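Local coordinates for protein 6-carboxyhexanoate--coa ligase (Bacillus subtilis, PDB 5FLG) that is a ligase of the 6-carboxyhexanoate--CoA ligase family that binds phosphoaminophosphonic acid-adenylate ester, magnesium and pimelic acid, at residues A[114-117]-A[118-121]. Residues are numbered along the deposited sequence; the frame is centred on the assembly and turned at random.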
# COMPACT_ATOMS: atom_id res chain seq x y z
N TYR A 114 16.87 29.30 -6.73
CA TYR A 114 17.50 29.26 -5.40
C TYR A 114 16.78 30.07 -4.35
O TYR A 114 16.66 29.63 -3.21
CB TYR A 114 18.96 29.70 -5.43
CG TYR A 114 19.90 28.53 -5.50
CD1 TYR A 114 20.16 27.92 -6.72
CD2 TYR A 114 20.43 27.95 -4.34
CE1 TYR A 114 20.96 26.81 -6.81
CE2 TYR A 114 21.29 26.86 -4.43
CZ TYR A 114 21.51 26.27 -5.66
OH TYR A 114 22.34 25.20 -5.83
N GLU A 115 16.14 31.16 -4.76
CA GLU A 115 15.23 31.89 -3.88
C GLU A 115 14.03 31.07 -3.42
O GLU A 115 13.49 31.33 -2.37
CB GLU A 115 14.74 33.18 -4.55
CG GLU A 115 15.87 34.19 -4.72
CD GLU A 115 15.42 35.48 -5.39
OE1 GLU A 115 14.20 35.64 -5.59
OE2 GLU A 115 16.29 36.32 -5.68
N GLN A 116 13.61 30.10 -4.22
CA GLN A 116 12.40 29.36 -3.92
C GLN A 116 12.65 28.00 -3.25
O GLN A 116 11.78 27.44 -2.61
CB GLN A 116 11.58 29.22 -5.19
CG GLN A 116 10.92 30.55 -5.53
CD GLN A 116 10.44 30.65 -6.96
OE1 GLN A 116 9.46 30.01 -7.34
NE2 GLN A 116 11.19 31.37 -7.78
N ILE A 117 13.91 27.59 -3.24
CA ILE A 117 14.24 26.27 -2.76
C ILE A 117 13.84 26.03 -1.30
O ILE A 117 13.07 25.13 -1.06
CB ILE A 117 15.72 25.95 -3.00
CG1 ILE A 117 15.89 25.51 -4.46
CG2 ILE A 117 16.18 24.83 -2.06
CD1 ILE A 117 17.31 25.55 -4.97
N PRO A 118 14.06 27.02 -0.42
CA PRO A 118 13.52 26.97 0.94
C PRO A 118 12.03 26.72 1.05
O PRO A 118 11.61 25.86 1.83
CB PRO A 118 13.88 28.35 1.51
CG PRO A 118 15.10 28.73 0.76
CD PRO A 118 14.83 28.25 -0.64
N GLU A 119 11.23 27.36 0.21
CA GLU A 119 9.79 27.12 0.28
C GLU A 119 9.42 25.71 -0.24
O GLU A 119 8.31 25.24 -0.05
CB GLU A 119 9.02 28.19 -0.51
CG GLU A 119 8.67 27.77 -1.94
CD GLU A 119 7.94 28.85 -2.74
OE1 GLU A 119 8.52 29.94 -2.93
OE2 GLU A 119 6.82 28.58 -3.24
N TRP A 120 10.32 25.05 -0.96
CA TRP A 120 10.01 23.74 -1.52
C TRP A 120 10.56 22.61 -0.62
O TRP A 120 10.60 21.47 -1.04
CB TRP A 120 10.61 23.57 -2.91
CG TRP A 120 10.10 24.57 -3.91
CD1 TRP A 120 8.85 25.11 -3.95
CD2 TRP A 120 10.79 25.05 -5.07
NE1 TRP A 120 8.72 25.90 -5.08
CE2 TRP A 120 9.91 25.92 -5.75
CE3 TRP A 120 12.06 24.84 -5.58
CZ2 TRP A 120 10.25 26.53 -6.95
CZ3 TRP A 120 12.43 25.50 -6.73
CH2 TRP A 120 11.51 26.30 -7.43
N SER A 121 11.08 22.96 0.55
CA SER A 121 11.63 21.97 1.49
C SER A 121 10.68 20.82 1.74
O SER A 121 11.12 19.71 1.98
CB SER A 121 11.92 22.62 2.84
OG SER A 121 12.98 23.54 2.71
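Gln-116 and Trp-120 meet through a CH-pi contact: CB of Gln-116 sits over one face of the indole, 3.7 Å from the centroid of its six-membered ring and 21° off the normal. With CG beside its own backbone N (chi1 -61°), Trp-120 turns the indole back along the chain, where the carbonyl O of Gln-116 also lies above the ring, displaced toward its rim. The amide of Gln-116 is inclined to the indole plane, its OE1 3.6 Å from CZ2 of Trp-120, while NE2 makes a weak hydrogen bond to the carbonyl of Lys-112.

Ile-117 adds apolar contacts. Its CG1 approaches CE3 of Trp-120 at 4.0 Å, the two side chains crossing at about a right angle, and CD1 lies over the centre of the Tyr-114 ring. CB of Ile-117 also lies 3.4 Å from CD of Pro-118, a closeness that follows largely from the peptide bond joining the two residues.

Hydrogen bonds run through the turn. Trp-120 N donates to Ile-117 O over 2.8 Å, and Gln-116 O receives two weak bonds, from Glu-119 N and Trp-120 N. Pro-118 O is gripped twice by Ser-121, through its backbone N and through a side-chain bond from OG at 2.8 Å, both arriving from the same face.

Leu-192 and Trp-194 pack on Ile-117, and Val-127 and Val-229 on Trp-120, so both side chains face the mixed sheet. The i to i+3 bonds are those of a 3-10 turn following helix 107-116, in the loop before strand 127-130.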